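Desmoplakin (Homo sapiens, PDB 3R6N) probably helps build desmosomal cell-cell junctions, its plakin-domain fragment forming a rigid rod of spectrin repeats that carries an SH3 domain. Local coordinates at residues S122-N127 with N275-S280; F202-E207 with Q259-K264; K267-K272 with I335-P340; I284-L289 with V331-P336. All coordinates share one frame; numbering follows the deposited sequence.

Contact 1 (S122-N127 with N275-S280); sequences SDKNTN and NPDYRS
With chi1 at -70°, Asn275 turns its CG opposite its own carbonyl carbon and its amide is carried out to the bend of Ser122, Asp123 and Lys124. Lys124 takes the same kind of first torsion (chi1 -59°) and then runs fully extended, coming at the amide from the opposite direction, so that the end of the chain, CE and NZ, lies against it. A long, flexible lysine suits this outer position, since its NZ, alongside the amide, also meets Asp277 OD1 in a long salt bridge of 3.6 Å. On the inner side the partners are smaller and polar. Ser122 OG lies 3.2 Å from Asn275 OD1, is hydrogen-bonded to Asp120, and takes a weak bond from Lys124 N. The carboxylate of Asp123 brings OD2 to 3.3 Å from Asn275 ND2, the two flat groups being turned 52° apart, while its OD1 forms a salt bridge with Lys272. Asparagine suits this place because its amide has both an oxygen and an NH2 to offer such mixed surroundings. It also opens a type I beta turn closed by Tyr278 N to Asn275 O, in which Pro276 fits the second position. The contact lays the loop between helix 68-117 and helix 130-161 against the loop that leads from helix 234-265 to strand 285-288, and Asp123 also rests on Tyr201 of helix 167-225.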
loop_
_atom_site.group_PDB
_atom_site.type_symbol
_atom_site.label_atom_id
_atom_site.label_comp_id
_atom_site.label_asym_id
_atom_site.label_seq_id
_atom_site.Cartn_x
_atom_site.Cartn_y
_atom_site.Cartn_z
ATOM N N SER A 122 9.546 -5.964 -0.369
ATOM C CA SER A 122 9.175 -7.371 -0.458
ATOM C C SER A 122 8.592 -7.858 0.862
ATOM O O SER A 122 8.321 -7.066 1.768
ATOM C CB SER A 122 10.395 -8.221 -0.789
ATOM O OG SER A 122 11.364 -8.145 0.243
ATOM N N ASP A 123 8.399 -9.169 0.964
ATOM C CA ASP A 123 7.904 -9.780 2.190
ATOM C C ASP A 123 8.969 -9.857 3.282
ATOM O O ASP A 123 8.645 -9.982 4.461
ATOM C CB ASP A 123 7.343 -11.172 1.899
ATOM C CG ASP A 123 8.397 -12.129 1.367
ATOM O OD1 ASP A 123 8.395 -13.312 1.780
ATOM O OD2 ASP A 123 9.227 -11.701 0.534
ATOM N N LYS A 124 10.236 -9.785 2.886
ATOM C CA LYS A 124 11.341 -9.818 3.839
ATOM C C LYS A 124 11.351 -8.588 4.746
ATOM O O LYS A 124 11.954 -8.607 5.818
ATOM C CB LYS A 124 12.681 -9.905 3.108
ATOM C CG LYS A 124 12.853 -11.109 2.196
ATOM C CD LYS A 124 14.113 -10.938 1.343
ATOM C CE LYS A 124 14.282 -12.055 0.321
ATOM N NZ LYS A 124 15.425 -11.770 -0.601
ATOM N N ASN A 125 10.700 -7.514 4.309
ATOM C CA ASN A 125 10.632 -6.292 5.107
ATOM C C ASN A 125 9.303 -6.176 5.841
ATOM O O ASN A 125 8.295 -5.780 5.256
ATOM C CB ASN A 125 10.861 -5.056 4.235
ATOM C CG ASN A 125 10.861 -3.768 5.040
ATOM O OD1 ASN A 125 11.333 -3.735 6.177
ATOM N ND2 ASN A 125 10.324 -2.700 4.455
ATOM N N THR A 126 9.311 -6.521 7.125
ATOM C CA THR A 126 8.094 -6.538 7.927
ATOM C C THR A 126 7.881 -5.231 8.682
ATOM O O THR A 126 6.799 -4.989 9.224
ATOM C CB THR A 126 8.125 -7.691 8.953
ATOM O OG1 THR A 126 9.132 -8.645 8.584
ATOM C CG2 THR A 126 6.773 -8.377 9.025
ATOM N N ASN A 127 8.911 -4.391 8.710
ATOM C CA ASN A 127 8.876 -3.169 9.507
ATOM C C ASN A 127 8.077 -2.024 8.892
ATOM O O ASN A 127 8.571 -0.904 8.775
ATOM C CB ASN A 127 10.292 -2.702 9.851
ATOM C CG ASN A 127 10.876 -3.449 11.024
ATOM O OD1 ASN A 127 11.987 -3.974 10.954
ATOM N ND2 ASN A 127 10.125 -3.501 12.119
ATOM N N ASN A 275 11.305 -9.786 -5.017
ATOM C CA ASN A 275 12.660 -10.305 -4.856
ATOM C C ASN A 275 13.218 -10.878 -6.149
ATOM O O ASN A 275 12.524 -11.590 -6.870
ATOM C CB ASN A 275 12.702 -11.372 -3.768
ATOM C CG ASN A 275 12.495 -10.797 -2.383
ATOM O OD1 ASN A 275 13.005 -9.720 -2.064
ATOM N ND2 ASN A 275 11.739 -11.513 -1.550
ATOM N N PRO A 276 14.490 -10.579 -6.433
ATOM C CA PRO A 276 15.150 -10.940 -7.692
ATOM C C PRO A 276 15.236 -12.446 -7.885
ATOM O O PRO A 276 15.353 -12.914 -9.016
ATOM C CB PRO A 276 16.552 -10.335 -7.538
ATOM C CG PRO A 276 16.432 -9.315 -6.438
ATOM C CD PRO A 276 15.386 -9.850 -5.521
ATOM N N ASP A 277 15.164 -13.187 -6.785
ATOM C CA ASP A 277 15.357 -14.631 -6.790
ATOM C C ASP A 277 14.078 -15.444 -6.963
ATOM O O ASP A 277 14.138 -16.628 -7.307
ATOM C CB ASP A 277 15.985 -15.077 -5.468
ATOM C CG ASP A 277 15.213 -14.577 -4.254
ATOM O OD1 ASP A 277 15.542 -13.480 -3.770
ATOM O OD2 ASP A 277 14.281 -15.278 -3.824
ATOM N N TYR A 278 12.928 -14.819 -6.723
ATOM C CA TYR A 278 11.625 -15.488 -6.827
ATOM C C TYR A 278 11.385 -16.000 -8.246
ATOM O O TYR A 278 11.567 -15.270 -9.213
ATOM C CB TYR A 278 10.505 -14.527 -6.399
ATOM C CG TYR A 278 9.096 -14.987 -6.714
ATOM C CD1 TYR A 278 8.348 -15.701 -5.783
ATOM C CD2 TYR A 278 8.503 -14.681 -7.935
ATOM C CE1 TYR A 278 7.054 -16.112 -6.068
ATOM C CE2 TYR A 278 7.213 -15.085 -8.229
ATOM C CZ TYR A 278 6.494 -15.799 -7.294
ATOM O OH TYR A 278 5.211 -16.197 -7.596
ATOM N N ARG A 279 10.979 -17.260 -8.361
ATOM C CA ARG A 279 10.731 -17.870 -9.664
ATOM C C ARG A 279 9.301 -18.389 -9.782
ATOM O O ARG A 279 8.776 -19.008 -8.857
ATOM C CB ARG A 279 11.720 -19.009 -9.928
ATOM C CG ARG A 279 13.181 -18.585 -9.856
ATOM C CD ARG A 279 13.493 -17.530 -10.904
ATOM N NE ARG A 279 14.774 -16.869 -10.668
ATOM C CZ ARG A 279 15.195 -15.803 -11.341
ATOM N NH1 ARG A 279 14.434 -15.275 -12.293
ATOM N NH2 ARG A 279 16.373 -15.261 -11.060
ATOM N N SER A 280 8.673 -18.128 -10.923
ATOM C CA SER A 280 7.316 -18.601 -11.170
ATOM C C SER A 280 7.110 -18.979 -12.634
ATOM O O SER A 280 7.837 -18.518 -13.512
ATOM C CB SER A 280 6.290 -17.549 -10.749
ATOM O OG SER A 280 4.970 -18.037 -10.912
#

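Contact 2 (F202-E207 with Q259-K264); sequences FQFFEE and QNLVNK
Phe204 and Lys264 mark the closest backbone approach, with CA atoms 7.3 Å apart, between two helical segments that run roughly antiparallel (144°) with axes 10.9 Å from each other. The Phe204 ring fills the buried side of the groove. Its edge is turned to the other helix, where CE1 lies 3.6 Å from Leu261 O, near the plane of the ring, and 4.3 Å from Leu261 CG. The ring also meets the aliphatic base of Lys264, CD1 to CB being 3.9 Å, so the lysine contributes hydrocarbon here before its chain leads out to the charge. Glu207, one turn after Gln203, keeps its CG anti to the backbone N (chi1 179°) and stays extended, reaching across the groove. Leu261 CD1 sits beside its carboxylate, and OE1 forms a salt bridge of 3.4 Å with Lys264 NZ. Aromatic and leucine inside, with an acid and a base at the margin, is the division expected of paired amphipathic helices in a spectrin-like repeat. Beyond the pair, Phe204 packs on Ala342 of helix 340-384 and on Ile268 of the following loop, while Leu261 also touches Ala208 and Thr211 farther along helix 167-225.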
loop_
_atom_site.group_PDB
_atom_site.type_symbol
_atom_site.label_atom_id
_atom_site.label_comp_id
_atom_site.label_asym_id
_atom_site.label_seq_id
_atom_site.Cartn_x
_atom_site.Cartn_y
_atom_site.Cartn_z
ATOM N N PHE A 202 0.444 -8.171 5.569
ATOM C CA PHE A 202 0.903 -8.787 6.809
ATOM C C PHE A 202 -0.239 -9.006 7.798
ATOM O O PHE A 202 -0.264 -10.006 8.518
ATOM C CB PHE A 202 2.025 -7.970 7.451
ATOM C CG PHE A 202 3.320 -8.026 6.697
ATOM C CD1 PHE A 202 3.832 -6.893 6.087
ATOM C CD2 PHE A 202 4.024 -9.213 6.592
ATOM C CE1 PHE A 202 5.021 -6.943 5.394
ATOM C CE2 PHE A 202 5.217 -9.271 5.899
ATOM C CZ PHE A 202 5.717 -8.135 5.299
ATOM N N GLN A 203 -1.182 -8.073 7.832
ATOM C CA GLN A 203 -2.329 -8.199 8.719
ATOM C C GLN A 203 -3.093 -9.464 8.360
ATOM O O GLN A 203 -3.518 -10.219 9.233
ATOM C CB GLN A 203 -3.241 -6.975 8.589
ATOM C CG GLN A 203 -4.156 -6.732 9.786
ATOM C CD GLN A 203 -5.186 -7.829 9.984
ATOM O OE1 GLN A 203 -5.713 -8.388 9.020
ATOM N NE2 GLN A 203 -5.478 -8.146 11.242
ATOM N N PHE A 204 -3.251 -9.695 7.062
ATOM C CA PHE A 204 -4.055 -10.805 6.568
ATOM C C PHE A 204 -3.492 -12.165 6.954
ATOM O O PHE A 204 -4.210 -13.013 7.479
ATOM C CB PHE A 204 -4.206 -10.719 5.050
ATOM C CG PHE A 204 -4.824 -11.938 4.432
ATOM C CD1 PHE A 204 -6.199 -12.093 4.399
ATOM C CD2 PHE A 204 -4.028 -12.926 3.875
ATOM C CE1 PHE A 204 -6.770 -13.214 3.826
ATOM C CE2 PHE A 204 -4.592 -14.047 3.298
ATOM C CZ PHE A 204 -5.967 -14.192 3.274
ATOM N N PHE A 205 -2.211 -12.380 6.685
ATOM C CA PHE A 205 -1.596 -13.665 6.986
ATOM C C PHE A 205 -1.480 -13.900 8.490
ATOM O O PHE A 205 -1.565 -15.036 8.957
ATOM C CB PHE A 205 -0.237 -13.798 6.294
ATOM C CG PHE A 205 -0.336 -14.025 4.814
ATOM C CD1 PHE A 205 -0.001 -13.023 3.922
ATOM C CD2 PHE A 205 -0.779 -15.237 4.316
ATOM C CE1 PHE A 205 -0.097 -13.230 2.556
ATOM C CE2 PHE A 205 -0.878 -15.452 2.952
ATOM C CZ PHE A 205 -0.538 -14.446 2.072
ATOM N N GLU A 206 -1.297 -12.826 9.250
ATOM C CA GLU A 206 -1.226 -12.933 10.703
ATOM C C GLU A 206 -2.563 -13.422 11.255
ATOM O O GLU A 206 -2.609 -14.273 12.143
ATOM C CB GLU A 206 -0.861 -11.583 11.322
ATOM C CG GLU A 206 -0.600 -11.626 12.818
ATOM C CD GLU A 206 -0.403 -10.244 13.418
ATOM O OE1 GLU A 206 -1.092 -9.297 12.981
ATOM O OE2 GLU A 206 0.443 -10.104 14.327
ATOM N N GLU A 207 -3.648 -12.884 10.711
ATOM C CA GLU A 207 -4.993 -13.223 11.157
ATOM C C GLU A 207 -5.446 -14.571 10.606
ATOM O O GLU A 207 -6.133 -15.331 11.285
ATOM C CB GLU A 207 -5.975 -12.124 10.741
ATOM C CG GLU A 207 -7.423 -12.376 11.129
ATOM C CD GLU A 207 -8.347 -11.247 10.697
ATOM O OE1 GLU A 207 -7.837 -10.172 10.311
ATOM O OE2 GLU A 207 -9.584 -11.433 10.742
ATOM N N GLN A 259 -15.827 -15.228 6.546
ATOM C CA GLN A 259 -16.258 -14.572 5.322
ATOM C C GLN A 259 -15.475 -13.280 5.092
ATOM O O GLN A 259 -15.256 -12.881 3.952
ATOM C CB GLN A 259 -17.769 -14.314 5.337
ATOM C CG GLN A 259 -18.358 -13.995 3.970
ATOM C CD GLN A 259 -17.916 -14.970 2.886
ATOM O OE1 GLN A 259 -17.750 -14.589 1.724
ATOM N NE2 GLN A 259 -17.736 -16.233 3.257
ATOM N N ASN A 260 -15.044 -12.637 6.173
ATOM C CA ASN A 260 -14.200 -11.452 6.057
ATOM C C ASN A 260 -12.850 -11.773 5.418
ATOM O O ASN A 260 -12.372 -11.041 4.553
ATOM C CB ASN A 260 -13.999 -10.774 7.419
ATOM C CG ASN A 260 -15.260 -10.092 7.923
ATOM O OD1 ASN A 260 -15.263 -9.474 8.990
ATOM N ND2 ASN A 260 -16.339 -10.198 7.154
ATOM N N LEU A 261 -12.246 -12.876 5.851
ATOM C CA LEU A 261 -10.978 -13.328 5.293
ATOM C C LEU A 261 -11.118 -13.685 3.819
ATOM O O LEU A 261 -10.242 -13.375 3.013
ATOM C CB LEU A 261 -10.436 -14.525 6.076
ATOM C CG LEU A 261 -9.330 -14.233 7.093
ATOM C CD1 LEU A 261 -9.735 -13.107 8.023
ATOM C CD2 LEU A 261 -8.985 -15.486 7.879
ATOM N N VAL A 262 -12.220 -14.338 3.466
ATOM C CA VAL A 262 -12.476 -14.666 2.070
ATOM C C VAL A 262 -12.395 -13.403 1.218
ATOM O O VAL A 262 -11.780 -13.396 0.150
ATOM C CB VAL A 262 -13.858 -15.321 1.880
ATOM C CG1 VAL A 262 -14.136 -15.563 0.402
ATOM C CG2 VAL A 262 -13.938 -16.621 2.661
ATOM N N ASN A 263 -13.004 -12.330 1.708
ATOM C CA ASN A 263 -13.030 -11.068 0.980
ATOM C C ASN A 263 -11.661 -10.391 0.895
ATOM O O ASN A 263 -11.205 -10.036 -0.191
ATOM C CB ASN A 263 -14.074 -10.121 1.578
ATOM C CG ASN A 263 -15.488 -10.668 1.464
ATOM O OD1 ASN A 263 -16.341 -10.408 2.312
ATOM N ND2 ASN A 263 -15.738 -11.434 0.409
ATOM N N LYS A 264 -11.007 -10.227 2.041
ATOM C CA LYS A 264 -9.683 -9.614 2.077
ATOM C C LYS A 264 -8.710 -10.297 1.121
ATOM O O LYS A 264 -7.984 -9.632 0.386
ATOM C CB LYS A 264 -9.112 -9.618 3.497
ATOM C CG LYS A 264 -9.696 -8.553 4.407
ATOM C CD LYS A 264 -9.113 -8.653 5.810
ATOM C CE LYS A 264 -9.838 -7.728 6.777
ATOM N NZ LYS A 264 -9.472 -7.999 8.197
#

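Contact 3 (K267-K272 with I335-P340); sequences KIVQLK and IPPPNP
Gln270 and Ile335 meet where the chain enters and leaves the SH3 domain, which is inserted between helix 234-265 and helix 340-384 of the spectrin-repeat rod. A backbone bond joins the segments: Gln270 N donates to Ile335 O at 2.9 Å. From there the Gln270 side chain passes along the exit segment. CB packs on Ile335 CG2 (3.6 Å), and CG lies 3.7 Å from Asn339 CB. The amide carbon CD comes near Pro340 CD, and NE2 at the tip gives a weak bond to Pro338 O (3.2 Å). Glutamine suits the path, being aliphatic along its stem and able to donate at its end. Successive prolines restrict the exit backbone, and the cis peptide before Pro338 bends its path; Pro337 lays its CB against Ile268 O. Val269 turns CG2 to the carbonyl of Ile335 and toward the ring of Pro337. Asn339, a residue type common at helix starts, occupies the N-cap position of helix 340-384, its OD1 bonded to Leu341 N. The other half of that amide turns back to the entry segment, where Asn339 ND2 donates a weak bond to Val269 O at 3.3 Å.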
loop_
_atom_site.group_PDB
_atom_site.type_symbol
_atom_site.label_atom_id
_atom_site.label_comp_id
_atom_site.label_asym_id
_atom_site.label_seq_id
_atom_site.Cartn_x
_atom_site.Cartn_y
_atom_site.Cartn_z
ATOM N N LYS A 267 -8.110 -9.124 -2.194
ATOM C CA LYS A 267 -7.511 -7.798 -2.305
ATOM C C LYS A 267 -6.041 -7.765 -1.893
ATOM O O LYS A 267 -5.362 -6.757 -2.074
ATOM C CB LYS A 267 -8.302 -6.787 -1.475
ATOM C CG LYS A 267 -9.724 -6.570 -1.961
ATOM C CD LYS A 267 -10.379 -5.425 -1.219
ATOM C CE LYS A 267 -10.242 -5.599 0.288
ATOM N NZ LYS A 267 -10.888 -4.489 1.047
ATOM N N ILE A 268 -5.550 -8.866 -1.342
ATOM C CA ILE A 268 -4.167 -8.923 -0.884
ATOM C C ILE A 268 -3.176 -8.897 -2.039
ATOM O O ILE A 268 -3.273 -9.681 -2.981
ATOM C CB ILE A 268 -3.901 -10.152 -0.004
ATOM C CG1 ILE A 268 -4.745 -10.077 1.268
ATOM C CG2 ILE A 268 -2.425 -10.235 0.351
ATOM C CD1 ILE A 268 -4.515 -8.823 2.079
ATOM N N VAL A 269 -2.217 -7.987 -1.942
ATOM C CA VAL A 269 -1.239 -7.751 -2.992
ATOM C C VAL A 269 -0.164 -8.846 -3.003
ATOM O O VAL A 269 -0.170 -9.728 -2.144
ATOM C CB VAL A 269 -0.589 -6.366 -2.787
ATOM C CG1 VAL A 269 0.647 -6.484 -1.910
ATOM C CG2 VAL A 269 -0.271 -5.713 -4.120
ATOM N N GLN A 270 0.748 -8.796 -3.972
ATOM C CA GLN A 270 1.842 -9.762 -4.046
ATOM C C GLN A 270 3.191 -9.128 -3.730
ATOM O O GLN A 270 3.551 -8.100 -4.297
ATOM C CB GLN A 270 1.901 -10.409 -5.424
ATOM C CG GLN A 270 0.765 -11.363 -5.701
ATOM C CD GLN A 270 1.086 -12.336 -6.816
ATOM O OE1 GLN A 270 2.168 -12.923 -6.850
ATOM N NE2 GLN A 270 0.142 -12.516 -7.736
ATOM N N LEU A 271 3.944 -9.760 -2.836
ATOM C CA LEU A 271 5.232 -9.227 -2.399
ATOM C C LEU A 271 6.437 -10.075 -2.815
ATOM O O LEU A 271 7.483 -9.536 -3.164
ATOM C CB LEU A 271 5.235 -9.029 -0.881
ATOM C CG LEU A 271 4.867 -7.640 -0.354
ATOM C CD1 LEU A 271 3.724 -7.041 -1.140
ATOM C CD2 LEU A 271 4.533 -7.697 1.131
ATOM N N LYS A 272 6.303 -11.395 -2.770
ATOM C CA LYS A 272 7.445 -12.261 -3.052
ATOM C C LYS A 272 8.119 -11.970 -4.395
ATOM O O LYS A 272 9.347 -11.957 -4.481
ATOM C CB LYS A 272 7.057 -13.735 -2.952
ATOM C CG LYS A 272 6.714 -14.173 -1.544
ATOM C CD LYS A 272 6.445 -15.662 -1.477
ATOM C CE LYS A 272 6.044 -16.078 -0.076
ATOM N NZ LYS A 272 7.130 -15.799 0.906
ATOM N N ILE A 335 2.437 -5.081 -7.384
ATOM C CA ILE A 335 2.000 -6.347 -7.967
ATOM C C ILE A 335 0.607 -6.701 -7.458
ATOM O O ILE A 335 0.460 -7.385 -6.447
ATOM C CB ILE A 335 2.982 -7.496 -7.645
ATOM C CG1 ILE A 335 4.431 -7.027 -7.808
ATOM C CG2 ILE A 335 2.695 -8.705 -8.523
ATOM C CD1 ILE A 335 5.463 -8.113 -7.592
ATOM N N PRO A 336 -0.426 -6.245 -8.171
ATOM C CA PRO A 336 -1.810 -6.354 -7.702
ATOM C C PRO A 336 -2.285 -7.804 -7.605
ATOM O O PRO A 336 -1.680 -8.693 -8.216
ATOM C CB PRO A 336 -2.590 -5.615 -8.788
ATOM C CG PRO A 336 -1.775 -5.816 -10.008
ATOM C CD PRO A 336 -0.356 -5.732 -9.548
ATOM N N PRO A 337 -3.359 -8.043 -6.832
ATOM C CA PRO A 337 -3.993 -9.359 -6.721
ATOM C C PRO A 337 -4.471 -9.837 -8.085
ATOM O O PRO A 337 -4.448 -9.052 -9.032
ATOM C CB PRO A 337 -5.181 -9.099 -5.783
ATOM C CG PRO A 337 -5.375 -7.633 -5.789
ATOM C CD PRO A 337 -4.018 -7.051 -5.969
ATOM N N PRO A 338 -4.908 -11.101 -8.186
ATOM C CA PRO A 338 -5.048 -12.037 -7.066
ATOM C C PRO A 338 -3.731 -12.683 -6.636
ATOM O O PRO A 338 -2.942 -13.113 -7.479
ATOM C CB PRO A 338 -5.992 -13.095 -7.629
ATOM C CG PRO A 338 -5.655 -13.133 -9.071
ATOM C CD PRO A 338 -5.327 -11.714 -9.459
ATOM N N ASN A 339 -3.505 -12.739 -5.326
ATOM C CA ASN A 339 -2.362 -13.448 -4.772
ATOM C C ASN A 339 -2.745 -14.885 -4.447
ATOM O O ASN A 339 -3.481 -15.133 -3.495
ATOM C CB ASN A 339 -1.841 -12.734 -3.523
ATOM C CG ASN A 339 -0.797 -13.547 -2.776
ATOM O OD1 ASN A 339 -0.399 -14.629 -3.215
ATOM N ND2 ASN A 339 -0.342 -13.026 -1.643
ATOM N N PRO A 340 -2.239 -15.839 -5.240
ATOM C CA PRO A 340 -2.609 -17.254 -5.123
ATOM C C PRO A 340 -2.290 -17.829 -3.743
ATOM O O PRO A 340 -2.952 -18.765 -3.302
ATOM C CB PRO A 340 -1.752 -17.926 -6.200
ATOM C CG PRO A 340 -0.605 -17.000 -6.402
ATOM C CD PRO A 340 -1.185 -15.630 -6.244
#

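Contact 4 (I284-L289 with V331-P336); sequences IILRAL and VGLIIP
Leu286 and Leu333 meet through their CD1 atoms, 3.9 Å apart, on the face of the sheet that also receives Trp316 and Val318 of strand 315-319. Leu286 reaches Ile335 as well, the two side chains lying side by side and pointing the same way, with Leu286 CD2 3.7 Å from Ile335 CG1; Ile284 extends this greasy patch through its CG2. A second apolar group forms where Leu289 crosses Ile334 at about a right angle, CD2 to CG2 being 3.6 Å, and there Leu289 leans on Cys190 and Val193 of helix 167-225. Leucine and beta-branched isoleucine suit both places, which are largely buried. Between them the backbones pair antiparallel. Arg287 and Ile334 form a hydrogen-bonded pair, Arg287 N to Ile334 O 3.0 Å and Ile334 N to Arg287 O 3.1 Å, and Ala288 faces Leu333 in the non-hydrogen-bonded pair that follows. Leu289 N then bonds Gly332 O at 2.9 Å. At the polar margin Arg287 starts with CG anti to its backbone N (chi1 -176°), runs beside Ile334 and bends at chi3. This lays one face of the guanidinium over Ile334 CG2, while NH1 lies by the Pro336 ring. Pairing of the first strand with the last, so that the ends of the domain lie together, is characteristic of the SH3 fold.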
loop_
_atom_site.group_PDB
_atom_site.type_symbol
_atom_site.label_atom_id
_atom_site.label_comp_id
_atom_site.label_asym_id
_atom_site.label_seq_id
_atom_site.Cartn_x
_atom_site.Cartn_y
_atom_site.Cartn_z
ATOM N N ILE A 284 4.451 -12.246 -14.364
ATOM C CA ILE A 284 4.121 -11.359 -13.259
ATOM C C ILE A 284 3.506 -10.048 -13.748
ATOM O O ILE A 284 4.151 -9.274 -14.458
ATOM C CB ILE A 284 5.367 -11.077 -12.405
ATOM C CG1 ILE A 284 6.224 -12.339 -12.306
ATOM C CG2 ILE A 284 4.977 -10.593 -11.025
ATOM C CD1 ILE A 284 7.433 -12.191 -11.417
ATOM N N ILE A 285 2.253 -9.815 -13.369
ATOM C CA ILE A 285 1.522 -8.622 -13.778
ATOM C C ILE A 285 1.740 -7.472 -12.798
ATOM O O ILE A 285 1.534 -7.624 -11.594
ATOM C CB ILE A 285 0.007 -8.894 -13.858
ATOM C CG1 ILE A 285 -0.275 -10.200 -14.605
ATOM C CG2 ILE A 285 -0.715 -7.714 -14.492
ATOM C CD1 ILE A 285 0.427 -10.311 -15.931
ATOM N N LEU A 286 2.146 -6.318 -13.316
ATOM C CA LEU A 286 2.375 -5.146 -12.483
ATOM C C LEU A 286 1.331 -4.065 -12.758
ATOM O O LEU A 286 0.635 -4.101 -13.772
ATOM C CB LEU A 286 3.775 -4.581 -12.742
ATOM C CG LEU A 286 4.940 -5.572 -12.687
ATOM C CD1 LEU A 286 6.228 -4.905 -13.126
ATOM C CD2 LEU A 286 5.081 -6.157 -11.293
ATOM N N ARG A 287 1.217 -3.108 -11.842
ATOM C CA ARG A 287 0.417 -1.914 -12.081
ATOM C C ARG A 287 1.241 -0.687 -11.717
ATOM O O ARG A 287 1.952 -0.684 -10.711
ATOM C CB ARG A 287 -0.888 -1.933 -11.281
ATOM C CG ARG A 287 -1.795 -0.749 -11.587
ATOM C CD ARG A 287 -3.094 -0.762 -10.786
ATOM N NE ARG A 287 -2.893 -0.431 -9.378
ATOM C CZ ARG A 287 -3.151 -1.262 -8.370
ATOM N NH1 ARG A 287 -3.630 -2.480 -8.617
ATOM N NH2 ARG A 287 -2.935 -0.880 -7.115
ATOM N N ALA A 288 1.159 0.348 -12.545
ATOM C CA ALA A 288 1.905 1.574 -12.287
ATOM C C ALA A 288 1.222 2.398 -11.203
ATOM O O ALA A 288 0.020 2.649 -11.267
ATOM C CB ALA A 288 2.061 2.382 -13.561
ATOM N N LEU A 289 1.991 2.797 -10.197
ATOM C CA LEU A 289 1.446 3.555 -9.078
ATOM C C LEU A 289 1.415 5.046 -9.402
ATOM O O LEU A 289 0.674 5.811 -8.783
ATOM C CB LEU A 289 2.265 3.306 -7.808
ATOM C CG LEU A 289 2.285 1.885 -7.230
ATOM C CD1 LEU A 289 3.114 1.807 -5.944
ATOM C CD2 LEU A 289 0.871 1.377 -6.989
ATOM N N VAL A 331 10.008 1.296 -7.196
ATOM C CA VAL A 331 9.136 2.005 -6.264
ATOM C C VAL A 331 7.753 2.248 -6.844
ATOM O O VAL A 331 6.748 2.082 -6.156
ATOM C CB VAL A 331 9.687 3.387 -5.898
ATOM C CG1 VAL A 331 9.319 3.728 -4.462
ATOM C CG2 VAL A 331 11.185 3.437 -6.108
ATOM N N GLY A 332 7.714 2.661 -8.108
ATOM C CA GLY A 332 6.474 3.042 -8.755
ATOM C C GLY A 332 5.711 1.893 -9.382
ATOM O O GLY A 332 4.811 2.110 -10.191
ATOM N N LEU A 333 6.061 0.668 -9.008
ATOM C CA LEU A 333 5.367 -0.509 -9.521
ATOM C C LEU A 333 4.919 -1.438 -8.396
ATOM O O LEU A 333 5.717 -1.828 -7.543
ATOM C CB LEU A 333 6.263 -1.284 -10.485
ATOM C CG LEU A 333 6.631 -0.643 -11.819
ATOM C CD1 LEU A 333 7.794 -1.394 -12.444
ATOM C CD2 LEU A 333 5.431 -0.612 -12.753
ATOM N N ILE A 334 3.641 -1.796 -8.403
ATOM C CA ILE A 334 3.113 -2.741 -7.429
ATOM C C ILE A 334 2.692 -4.020 -8.146
ATOM O O ILE A 334 2.614 -4.048 -9.375
ATOM C CB ILE A 334 1.919 -2.140 -6.657
ATOM C CG1 ILE A 334 1.699 -2.880 -5.336
ATOM C CG2 ILE A 334 0.658 -2.147 -7.512
ATOM C CD1 ILE A 334 0.947 -2.066 -4.315
ATOM N N ILE A 335 2.437 -5.081 -7.384
ATOM C CA ILE A 335 2.000 -6.347 -7.967
ATOM C C ILE A 335 0.607 -6.701 -7.458
ATOM O O ILE A 335 0.460 -7.385 -6.447
ATOM C CB ILE A 335 2.982 -7.496 -7.645
ATOM C CG1 ILE A 335 4.431 -7.027 -7.808
ATOM C CG2 ILE A 335 2.695 -8.705 -8.523
ATOM C CD1 ILE A 335 5.463 -8.113 -7.592
ATOM N N PRO A 336 -0.426 -6.245 -8.171
ATOM C CA PRO A 336 -1.810 -6.354 -7.702
ATOM C C PRO A 336 -2.285 -7.804 -7.605
ATOM O O PRO A 336 -1.680 -8.693 -8.216
ATOM C CB PRO A 336 -2.590 -5.615 -8.788
ATOM C CG PRO A 336 -1.775 -5.816 -10.008
ATOM C CD PRO A 336 -0.356 -5.732 -9.548
#

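Overall arrangement
Contact 4 is the buried core of the group, built from strand pairing and branched apolar side chains; contacts 1, 2 and 3 are partly buried and mix packing with polar groups. Contacts 3 and 4 share Ile335 and Pro336, so the last SH3 strand passes directly from sheet to proline-rich exit. Contact 2 belongs to the helical rod and meets contact 3 where Phe204 packs on Ile268. Contact 1, rich in charged groups, is tied to contact 3 by the salt bridge of Asp123 with Lys272 and touches contact 2 through Phe202. Contact 3 ties the entry and exit linkers together, while contact 1 sets the entry against a loop of the rod.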